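Local coordinates for protein putative P450-like enzyme (Streptomyces himastatinicus ATCC 53653, PDB 5Z9J) that binds heme and probably acts as a monooxygenase of the cytochrome P450 family, using molecular oxygen to oxidise its substrate, at residues R264-V270 with V361-D366; E276-Y280 with D326-R332; K120-V126 with A391-T397. All blocks are in the same frame, centred on the assembly; numbering follows the deposited sequence.

Interaction 1 shares a side of the chain's centre with each of the other two, and the three are nested along the chain: interaction 2 falls inside the loop closed by interaction 1, and that in turn inside the loop closed by interaction 3. Interactions 1 and 2, with centres 16 Å apart, are joined where Leu269 CD2 packs on Gly331 CA at 4.1 Å. Interaction 1 meets interaction 3 through Leu364 CD1 and Leu125 CD1, 4.0 Å apart. Interactions 2 and 3 stay separate, nearest atoms about 10 Å apart. None forms the heme site, though interaction 2 comes nearest, the side chain of Ser277 being about 8 Å from the heme, against about 11 Å for Val361 and 13 Å for Val126.

Interaction 1 (R264-V270 with V361-D366); sequences RADRSLV and VEILLD
Arg267 and Asp366 reach for each other from opposite directions and join end-on, each terminal nitrogen of the guanidinium taking one carboxylate oxygen. NH1 of Arg267 gives a nearly straight bond to Asp366 OD1 at 2.8 Å, and NH2 of Arg267 reaches Asp366 OD2 at 3.1 Å. Both oxygens lie near the guanidinium plane, but the two flat groups are tilted by 34°, which brings the nitrogens in from above the carboxylate plane. Arg267 gets there by folding at chi2 (-73°) and chi3 (-68°), a path that takes it past Leu365 and sets NH2 alongside the Glu362 side chain, 3.5 Å from Glu362 CB.

Leu365 touches two arginines. Its CD1 methyl lies over the rim of one face of the Arg267 guanidinium, while CD2 presses on a face of the Arg264 group, 3.4 Å from Arg264 CZ. Arg264 keeps its NE for a salt bridge to Asp260; its NH2 passes a bond to a water that is weakly linked to Leu364 O.

Deeper in, Val270 CG1 meets Val361 CG1 at 4.4 Å, and Val263 of helix 257-265 packs on both Val270 and Leu365. The turn after helix 257-265 is thus fastened to the end of helix 350-367 by a two-pronged salt bridge at the partly exposed margin, over a greasy interior; with a Leu365 methyl over one face of each guanidinium, the polar bonds described are made at the edges.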
loop_
_atom_site.group_PDB
_atom_site.type_symbol
_atom_site.label_atom_id
_atom_site.label_comp_id
_atom_site.label_asym_id
_atom_site.label_seq_id
_atom_site.Cartn_x
_atom_site.Cartn_y
_atom_site.Cartn_z
ATOM N N ARG A 264 13.515 -22.183 3.169
ATOM C CA ARG A 264 13.178 -23.309 4.046
ATOM C C ARG A 264 14.418 -23.798 4.828
ATOM O O ARG A 264 14.327 -24.152 5.999
ATOM C CB ARG A 264 12.573 -24.445 3.223
ATOM C CG ARG A 264 11.249 -24.007 2.585
ATOM C CD ARG A 264 10.683 -25.026 1.584
ATOM N NE ARG A 264 9.295 -24.745 1.147
ATOM C CZ ARG A 264 8.231 -24.469 1.916
ATOM N NH1 ARG A 264 8.323 -24.455 3.231
ATOM N NH2 ARG A 264 7.037 -24.225 1.365
ATOM N N ALA A 265 15.577 -23.840 4.164
ATOM C CA ALA A 265 16.822 -24.303 4.788
ATOM C C ALA A 265 17.447 -23.349 5.802
ATOM O O ALA A 265 18.084 -23.788 6.763
ATOM C CB ALA A 265 17.894 -24.595 3.684
ATOM N N ASP A 266 17.244 -22.058 5.546
ATOM C CA ASP A 266 17.784 -20.918 6.281
ATOM C C ASP A 266 16.651 -19.907 6.535
ATOM O O ASP A 266 16.421 -19.029 5.723
ATOM C CB ASP A 266 18.942 -20.309 5.437
ATOM C CG ASP A 266 19.709 -19.155 6.132
ATOM O OD1 ASP A 266 19.438 -18.830 7.303
ATOM O OD2 ASP A 266 20.609 -18.559 5.466
ATOM N N ARG A 267 15.922 -20.064 7.650
ATOM C CA ARG A 267 14.777 -19.232 7.974
ATOM C C ARG A 267 15.136 -17.793 8.373
ATOM O O ARG A 267 14.267 -16.934 8.534
ATOM C CB ARG A 267 13.948 -19.951 9.048
ATOM C CG ARG A 267 13.371 -21.245 8.457
ATOM C CD ARG A 267 12.255 -20.844 7.490
ATOM N NE ARG A 267 11.193 -20.297 8.343
ATOM C CZ ARG A 267 10.187 -21.015 8.856
ATOM N NH1 ARG A 267 9.976 -22.271 8.473
ATOM N NH2 ARG A 267 9.321 -20.444 9.678
ATOM N N SER A 268 16.415 -17.498 8.513
ATOM C CA SER A 268 16.827 -16.134 8.793
ATOM C C SER A 268 16.688 -15.280 7.510
ATOM O O SER A 268 16.857 -14.061 7.540
ATOM C CB SER A 268 18.260 -16.103 9.314
ATOM O OG SER A 268 19.173 -16.360 8.257
ATOM N N LEU A 269 16.386 -15.926 6.380
ATOM C CA LEU A 269 16.228 -15.191 5.108
ATOM C C LEU A 269 14.872 -14.532 4.900
ATOM O O LEU A 269 14.703 -13.740 3.958
ATOM C CB LEU A 269 16.424 -16.113 3.947
ATOM C CG LEU A 269 17.852 -16.620 3.776
ATOM C CD1 LEU A 269 17.831 -17.597 2.639
ATOM C CD2 LEU A 269 18.818 -15.468 3.536
ATOM N N VAL A 270 13.898 -14.871 5.749
ATOM C CA VAL A 270 12.546 -14.385 5.521
ATOM C C VAL A 270 12.430 -12.838 5.429
ATOM O O VAL A 270 11.848 -12.348 4.484
ATOM C CB VAL A 270 11.579 -14.915 6.596
ATOM C CG1 VAL A 270 10.227 -14.329 6.368
ATOM C CG2 VAL A 270 11.484 -16.446 6.520
ATOM N N VAL A 361 4.243 -15.462 6.514
ATOM C CA VAL A 361 5.004 -16.380 5.698
ATOM C C VAL A 361 5.572 -17.542 6.498
ATOM O O VAL A 361 5.500 -18.695 6.066
ATOM C CB VAL A 361 6.148 -15.659 5.013
ATOM C CG1 VAL A 361 7.101 -16.679 4.339
ATOM C CG2 VAL A 361 5.579 -14.676 3.982
ATOM N N GLU A 362 6.143 -17.225 7.663
ATOM C CA GLU A 362 6.720 -18.218 8.536
ATOM C C GLU A 362 5.681 -19.252 8.913
ATOM O O GLU A 362 5.949 -20.446 8.882
ATOM C CB GLU A 362 7.297 -17.567 9.793
ATOM C CG GLU A 362 8.619 -16.883 9.536
ATOM C CD GLU A 362 9.130 -16.184 10.770
ATOM O OE1 GLU A 362 8.343 -15.943 11.748
ATOM O OE2 GLU A 362 10.334 -15.862 10.782
ATOM N N ILE A 363 4.501 -18.784 9.322
ATOM C CA ILE A 363 3.519 -19.728 9.752
ATOM C C ILE A 363 2.936 -20.529 8.567
ATOM O O ILE A 363 2.687 -21.724 8.716
ATOM C CB ILE A 363 2.409 -19.037 10.578
ATOM C CG1 ILE A 363 2.991 -18.688 11.942
ATOM C CG2 ILE A 363 1.219 -19.980 10.766
ATOM C CD1 ILE A 363 2.040 -17.889 12.852
ATOM N N LEU A 364 2.792 -19.923 7.389
ATOM C CA LEU A 364 2.395 -20.688 6.205
ATOM C C LEU A 364 3.427 -21.762 5.904
ATOM O O LEU A 364 3.070 -22.886 5.544
ATOM C CB LEU A 364 2.180 -19.772 4.963
ATOM C CG LEU A 364 0.804 -19.032 4.976
ATOM C CD1 LEU A 364 0.648 -18.064 3.788
ATOM C CD2 LEU A 364 -0.316 -20.061 4.938
ATOM N N LEU A 365 4.705 -21.437 6.039
ATOM C CA LEU A 365 5.757 -22.440 5.751
ATOM C C LEU A 365 5.777 -23.663 6.682
ATOM O O LEU A 365 6.153 -24.775 6.264
ATOM C CB LEU A 365 7.117 -21.778 5.810
ATOM C CG LEU A 365 7.465 -20.797 4.694
ATOM C CD1 LEU A 365 8.842 -20.257 4.925
ATOM C CD2 LEU A 365 7.375 -21.482 3.334
ATOM N N ASP A 366 5.406 -23.432 7.944
ATOM C CA ASP A 366 5.459 -24.429 9.000
ATOM C C ASP A 366 4.191 -25.278 9.061
ATOM O O ASP A 366 4.278 -26.480 9.262
ATOM C CB ASP A 366 5.755 -23.762 10.338
ATOM C CG ASP A 366 7.214 -23.354 10.469
ATOM O OD1 ASP A 366 8.103 -23.932 9.737
ATOM O OD2 ASP A 366 7.471 -22.428 11.278
HETATM O O HOH W 1 4.414 -22.884 2.694
#

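Interaction 2 (E276-Y280 with D326-R332)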
loop_
_atom_site.group_PDB
_atom_site.type_symbol
_atom_site.label_atom_id
_atom_site.label_comp_id
_atom_site.label_asym_id
_atom_site.label_seq_id
_atom_site.Cartn_x
_atom_site.Cartn_y
_atom_site.Cartn_z
ATOM N N GLU A 276 12.732 -8.320 -0.863
ATOM C CA GLU A 276 12.968 -8.624 -2.285
ATOM C C GLU A 276 11.627 -8.841 -2.994
ATOM O O GLU A 276 11.483 -8.552 -4.169
ATOM C CB GLU A 276 13.891 -9.837 -2.445
ATOM C CG GLU A 276 14.100 -10.367 -3.852
ATOM C CD GLU A 276 14.981 -9.446 -4.716
ATOM O OE1 GLU A 276 15.078 -8.220 -4.443
ATOM O OE2 GLU A 276 15.696 -10.000 -5.572
ATOM N N SER A 277 10.642 -9.344 -2.244
ATOM C CA SER A 277 9.304 -9.483 -2.771
ATOM C C SER A 277 8.785 -8.083 -3.156
ATOM O O SER A 277 8.056 -7.916 -4.127
ATOM C CB SER A 277 8.349 -10.140 -1.719
ATOM O OG SER A 277 7.185 -10.561 -2.380
ATOM N N MET A 278 9.053 -7.110 -2.287
ATOM C CA MET A 278 8.671 -5.713 -2.516
ATOM C C MET A 278 9.432 -5.111 -3.702
ATOM O O MET A 278 8.892 -4.395 -4.521
ATOM C CB MET A 278 8.873 -4.900 -1.233
ATOM C CG MET A 278 7.651 -5.130 -0.222
ATOM S SD MET A 278 7.784 -3.983 1.158
ATOM C CE MET A 278 9.075 -4.734 2.052
ATOM N N ARG A 279 10.691 -5.456 -3.821
ATOM C CA ARG A 279 11.425 -4.870 -4.942
ATOM C C ARG A 279 10.842 -5.372 -6.258
ATOM O O ARG A 279 10.443 -4.574 -7.101
ATOM C CB ARG A 279 12.902 -5.212 -4.838
ATOM C CG ARG A 279 13.716 -4.503 -5.907
ATOM C CD ARG A 279 15.082 -5.131 -5.937
ATOM N NE ARG A 279 15.115 -6.543 -6.310
ATOM C CZ ARG A 279 15.112 -6.992 -7.571
ATOM N NH1 ARG A 279 15.027 -6.129 -8.591
ATOM N NH2 ARG A 279 15.177 -8.296 -7.812
ATOM N N TYR A 280 10.659 -6.697 -6.314
ATOM C CA TYR A 280 10.355 -7.462 -7.526
ATOM C C TYR A 280 8.906 -7.381 -7.997
ATOM O O TYR A 280 8.619 -7.412 -9.205
ATOM C CB TYR A 280 10.764 -8.933 -7.290
ATOM C CG TYR A 280 10.549 -9.866 -8.438
ATOM C CD1 TYR A 280 11.557 -10.076 -9.369
ATOM C CD2 TYR A 280 9.330 -10.536 -8.607
ATOM C CE1 TYR A 280 11.375 -10.920 -10.427
ATOM C CE2 TYR A 280 9.145 -11.409 -9.679
ATOM C CZ TYR A 280 10.191 -11.588 -10.583
ATOM O OH TYR A 280 10.085 -12.412 -11.667
ATOM N N ASP A 326 16.254 -8.406 -12.818
ATOM C CA ASP A 326 15.124 -9.283 -13.143
ATOM C C ASP A 326 15.257 -10.675 -12.496
ATOM O O ASP A 326 14.434 -11.565 -12.711
ATOM C CB ASP A 326 14.953 -9.379 -14.666
ATOM C CG ASP A 326 14.455 -8.073 -15.287
ATOM O OD1 ASP A 326 13.941 -7.209 -14.529
ATOM O OD2 ASP A 326 14.536 -7.919 -16.530
ATOM N N VAL A 327 16.284 -10.839 -11.671
ATOM C CA VAL A 327 16.465 -12.074 -10.940
ATOM C C VAL A 327 15.877 -11.931 -9.538
ATOM O O VAL A 327 16.148 -10.953 -8.851
ATOM C CB VAL A 327 17.904 -12.436 -10.771
ATOM C CG1 VAL A 327 18.046 -13.611 -9.834
ATOM C CG2 VAL A 327 18.556 -12.762 -12.161
ATOM N N PHE A 328 15.109 -12.928 -9.127
ATOM C CA PHE A 328 14.563 -12.922 -7.762
ATOM C C PHE A 328 15.582 -13.517 -6.789
ATOM O O PHE A 328 15.898 -14.703 -6.866
ATOM C CB PHE A 328 13.292 -13.707 -7.687
ATOM C CG PHE A 328 12.526 -13.459 -6.388
ATOM C CD1 PHE A 328 11.544 -12.507 -6.348
ATOM C CD2 PHE A 328 12.837 -14.146 -5.229
ATOM C CE1 PHE A 328 10.815 -12.246 -5.156
ATOM C CE2 PHE A 328 12.090 -13.904 -4.021
ATOM C CZ PHE A 328 11.113 -12.929 -4.013
ATOM N N ASP A 329 16.118 -12.698 -5.893
ATOM C CA ASP A 329 17.147 -13.182 -4.951
ATOM C C ASP A 329 16.647 -13.045 -3.530
ATOM O O ASP A 329 16.699 -11.957 -2.984
ATOM C CB ASP A 329 18.430 -12.381 -5.153
ATOM C CG ASP A 329 19.574 -12.869 -4.317
ATOM O OD1 ASP A 329 19.336 -13.529 -3.292
ATOM O OD2 ASP A 329 20.747 -12.630 -4.712
ATOM N N ALA A 330 16.239 -14.159 -2.920
ATOM C CA ALA A 330 15.562 -14.127 -1.600
ATOM C C ALA A 330 16.436 -13.513 -0.528
ATOM O O ALA A 330 15.935 -12.944 0.436
ATOM C CB ALA A 330 15.134 -15.524 -1.168
ATOM N N GLY A 331 17.745 -13.539 -0.753
ATOM C CA GLY A 331 18.669 -13.006 0.229
ATOM C C GLY A 331 19.314 -11.728 -0.243
ATOM O O GLY A 331 20.363 -11.341 0.264
ATOM N N ARG A 332 18.702 -11.095 -1.238
ATOM C CA ARG A 332 19.322 -9.929 -1.854
ATOM C C ARG A 332 19.719 -8.854 -0.850
ATOM O O ARG A 332 18.900 -8.421 -0.034
ATOM C CB ARG A 332 18.402 -9.302 -2.893
ATOM C CG ARG A 332 19.135 -8.186 -3.664
ATOM C CD ARG A 332 18.274 -7.525 -4.666
ATOM N NE ARG A 332 17.863 -8.397 -5.754
ATOM C CZ ARG A 332 18.519 -8.486 -6.918
ATOM N NH1 ARG A 332 19.670 -7.832 -7.083
ATOM N NH2 ARG A 332 18.059 -9.270 -7.880
#
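Glu276 OE2 is gripped by three N-H groups from three residues. The backbone N of Asp329 comes to its anti lone pair at 2.7 Å; Arg332 NE meets OE2 of Glu276 on the syn side, also at 2.7 Å and almost straight (174°); Arg279 NH2 arrives from above the carboxylate plane, 2.9 Å from Glu276 OE2. Arg279 binds side-on, because its NE takes the other oxygen, Glu276 OE1, at 2.5 Å. Glu276 already points toward the loop, and a bend at chi2 (72°) sets its carboxylate between the two arginines and Asp329 N.

The Arg279 and Arg332 side chains cross at about a right angle, their NH2 atoms close together, with the shared carboxylate holding both. Each has further anchors: Arg332 NH2 bonds Val327 O at 2.7 Å, and Arg279 NH1 reaches the carbonyls of Asn316 and Pro325. Asp329 closes an Asx turn onto Gly331 N, within the type I turn that leads the chain to Arg332.

Beside this polar knot sits Phe328. Glu276 CG lies over the centre of its ring, 3.9 Å from the centroid, in a CH-pi contact, and the ring's edge points into the face of Tyr280 as a T-shaped stack, centroids 5.2 Å apart and planes at 81°. Tyr280 also forms a cation-pi pair with Arg317.

Glu276 and Arg279 are the Glu-x-x-Arg pair of the P450 K helix (270-280), and Arg332 completes the Glu-Arg-Arg triad from the loop ahead of the heme cysteine. In a buried setting, two arginines around one carboxylate would favour its ionised form, and so many bonds to Glu276 fix the loop 326-332 firmly against the helix.

Interaction 3 (K120-V126 with A391-T397); sequences KSQFDLV and ATLPVVT
Phe123 and Val395 form the central, hydrogen-bonded pair of two antiparallel strands. Val395 N reaches Phe123 O at 2.6 Å, and Phe123 N returns the bond to Val395 O at 3.0 Å. Both side chains lie on the same face of the sheet, and Phe123 CG, set between its backbone N and carbonyl carbon (chi1 59°), lays the ring against Val395; the CG2 methyl of Val395 sits over the ring centre, 3.7 Å from the centroid and 12° off the normal, a clear CH-pi contact. Flanking this pair, Thr397 N bonds Ser121 O at 2.9 Å.

At the other end the strand gives way to a helix, and Asp124 manages the change. Its OD1 accepts Leu393 N at 2.5 Å and, from the opposite face of the carboxylate, the N-H of Val126 at 3.0 Å. The second is a capping bond, with Asp124 at the N-cap of helix 125-130, while Leu125 N turns back to Leu393 O at 2.9 Å. Leu125 and Leu393 then run side by side, CD2 of Leu125 being 4.0 Å from CD2 of Leu393, and Val126 CG2 packs on Leu393 CB.

Farther out, Pro394 and Val396 bond through their backbones to Asp374 and Arg372, making 392-396 the middle strand of three. A classic bulge at Ala391 and Thr392 faces Thr380. Met250 and Ala247 of helix 240-255 back Leu125 and Val126. One aspartate oxygen therefore serves both as helix cap and as acceptor for the neighbouring strand, so the carboxylate, together with the Leu125 N to Leu393 O bond, ties the start of helix 125-130 to the C-terminal strand.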
loop_
_atom_site.group_PDB
_atom_site.type_symbol
_atom_site.label_atom_id
_atom_site.label_comp_id
_atom_site.label_asym_id
_atom_site.label_seq_id
_atom_site.Cartn_x
_atom_site.Cartn_y
_atom_site.Cartn_z
ATOM N N LYS A 120 -10.226 -27.598 3.942
ATOM C CA LYS A 120 -10.063 -27.278 2.527
ATOM C C LYS A 120 -8.701 -27.622 1.935
ATOM O O LYS A 120 -7.670 -27.107 2.356
ATOM C CB LYS A 120 -10.361 -25.788 2.328
ATOM C CG LYS A 120 -11.842 -25.401 2.612
ATOM C CD LYS A 120 -12.078 -23.883 2.468
ATOM C CE LYS A 120 -13.574 -23.510 2.496
ATOM N NZ LYS A 120 -14.336 -24.022 3.666
ATOM N N SER A 121 -8.711 -28.477 0.927
ATOM C CA SER A 121 -7.480 -28.869 0.255
ATOM C C SER A 121 -7.113 -27.876 -0.855
ATOM O O SER A 121 -5.965 -27.839 -1.329
ATOM C CB SER A 121 -7.635 -30.275 -0.287
ATOM O OG SER A 121 -8.423 -30.273 -1.453
ATOM N N GLN A 122 -8.094 -27.061 -1.254
ATOM C CA GLN A 122 -7.920 -26.061 -2.311
ATOM C C GLN A 122 -8.611 -24.800 -1.877
ATOM O O GLN A 122 -9.740 -24.880 -1.383
ATOM C CB GLN A 122 -8.526 -26.526 -3.632
ATOM C CG GLN A 122 -7.961 -27.808 -4.154
ATOM C CD GLN A 122 -8.742 -28.327 -5.338
ATOM O OE1 GLN A 122 -9.968 -28.404 -5.297
ATOM N NE2 GLN A 122 -8.036 -28.720 -6.386
ATOM N N PHE A 123 -7.945 -23.652 -2.014
ATOM C CA PHE A 123 -8.593 -22.378 -1.687
ATOM C C PHE A 123 -7.859 -21.156 -2.211
ATOM O O PHE A 123 -6.751 -21.264 -2.802
ATOM C CB PHE A 123 -8.786 -22.255 -0.174
ATOM C CG PHE A 123 -7.506 -22.318 0.617
ATOM C CD1 PHE A 123 -6.877 -21.160 1.019
ATOM C CD2 PHE A 123 -6.947 -23.537 0.972
ATOM C CE1 PHE A 123 -5.695 -21.213 1.748
ATOM C CE2 PHE A 123 -5.789 -23.588 1.708
ATOM C CZ PHE A 123 -5.161 -22.419 2.092
ATOM N N ASP A 124 -8.486 -19.991 -2.059
ATOM C CA ASP A 124 -7.805 -18.741 -2.425
ATOM C C ASP A 124 -7.097 -18.120 -1.237
ATOM O O ASP A 124 -7.728 -17.597 -0.296
ATOM C CB ASP A 124 -8.763 -17.723 -3.052
ATOM C CG ASP A 124 -8.082 -16.397 -3.424
ATOM O OD1 ASP A 124 -6.840 -16.318 -3.531
ATOM O OD2 ASP A 124 -8.823 -15.426 -3.662
ATOM N N LEU A 125 -5.778 -18.181 -1.308
ATOM C CA LEU A 125 -4.902 -17.663 -0.259
ATOM C C LEU A 125 -5.139 -16.188 0.029
ATOM O O LEU A 125 -5.016 -15.746 1.171
ATOM C CB LEU A 125 -3.434 -17.861 -0.651
ATOM C CG LEU A 125 -2.419 -17.581 0.464
ATOM C CD1 LEU A 125 -2.635 -18.532 1.638
ATOM C CD2 LEU A 125 -0.991 -17.690 -0.025
ATOM N N VAL A 126 -5.434 -15.407 -1.010
ATOM C CA VAL A 126 -5.719 -13.987 -0.791
ATOM C C VAL A 126 -7.036 -13.834 -0.019
ATOM O O VAL A 126 -7.121 -13.235 1.076
ATOM C CB VAL A 126 -5.805 -13.208 -2.136
ATOM C CG1 VAL A 126 -6.130 -11.767 -1.879
ATOM C CG2 VAL A 126 -4.474 -13.317 -2.883
ATOM N N ALA A 391 -4.480 -10.534 -7.035
ATOM C CA ALA A 391 -5.811 -10.334 -6.419
ATOM C C ALA A 391 -6.438 -11.656 -5.951
ATOM O O ALA A 391 -7.258 -11.698 -5.004
ATOM C CB ALA A 391 -6.740 -9.639 -7.410
ATOM N N THR A 392 -6.040 -12.727 -6.624
ATOM C CA THR A 392 -6.500 -14.085 -6.337
ATOM C C THR A 392 -5.326 -15.001 -6.371
ATOM O O THR A 392 -4.506 -14.925 -7.309
ATOM C CB THR A 392 -7.498 -14.606 -7.401
ATOM O OG1 THR A 392 -6.845 -14.623 -8.693
ATOM C CG2 THR A 392 -8.689 -13.744 -7.487
ATOM N N LEU A 393 -5.204 -15.879 -5.381
ATOM C CA LEU A 393 -4.147 -16.878 -5.476
ATOM C C LEU A 393 -4.649 -18.232 -5.034
ATOM O O LEU A 393 -4.469 -18.614 -3.859
ATOM C CB LEU A 393 -2.916 -16.449 -4.665
ATOM C CG LEU A 393 -1.696 -17.372 -4.714
ATOM C CD1 LEU A 393 -1.238 -17.701 -6.138
ATOM C CD2 LEU A 393 -0.575 -16.730 -3.893
ATOM N N PRO A 394 -5.264 -18.983 -5.962
ATOM C CA PRO A 394 -5.665 -20.359 -5.664
ATOM C C PRO A 394 -4.486 -21.220 -5.290
ATOM O O PRO A 394 -3.448 -21.243 -6.016
ATOM C CB PRO A 394 -6.278 -20.862 -6.972
ATOM C CG PRO A 394 -6.678 -19.664 -7.683
ATOM C CD PRO A 394 -5.667 -18.590 -7.314
ATOM N N VAL A 395 -4.607 -21.866 -4.138
ATOM C CA VAL A 395 -3.560 -22.757 -3.695
ATOM C C VAL A 395 -4.091 -24.158 -3.426
ATOM O O VAL A 395 -5.306 -24.356 -3.198
ATOM C CB VAL A 395 -2.854 -22.214 -2.457
ATOM C CG1 VAL A 395 -2.008 -20.995 -2.829
ATOM C CG2 VAL A 395 -3.871 -21.909 -1.363
ATOM N N VAL A 396 -3.195 -25.131 -3.544
ATOM C CA VAL A 396 -3.529 -26.500 -3.215
ATOM C C VAL A 396 -2.563 -27.033 -2.156
ATOM O O VAL A 396 -1.377 -26.720 -2.174
ATOM C CB VAL A 396 -3.489 -27.413 -4.469
ATOM C CG1 VAL A 396 -2.141 -27.311 -5.157
ATOM C CG2 VAL A 396 -3.775 -28.843 -4.090
ATOM N N THR A 397 -3.092 -27.823 -1.231
ATOM C CA THR A 397 -2.302 -28.520 -0.229
ATOM C C THR A 397 -2.318 -29.997 -0.578
ATOM O O THR A 397 -1.356 -30.717 -0.318
ATOM C CB THR A 397 -2.845 -28.325 1.206
ATOM O OG1 THR A 397 -4.147 -28.908 1.298
ATOM C CG2 THR A 397 -2.927 -26.852 1.557
#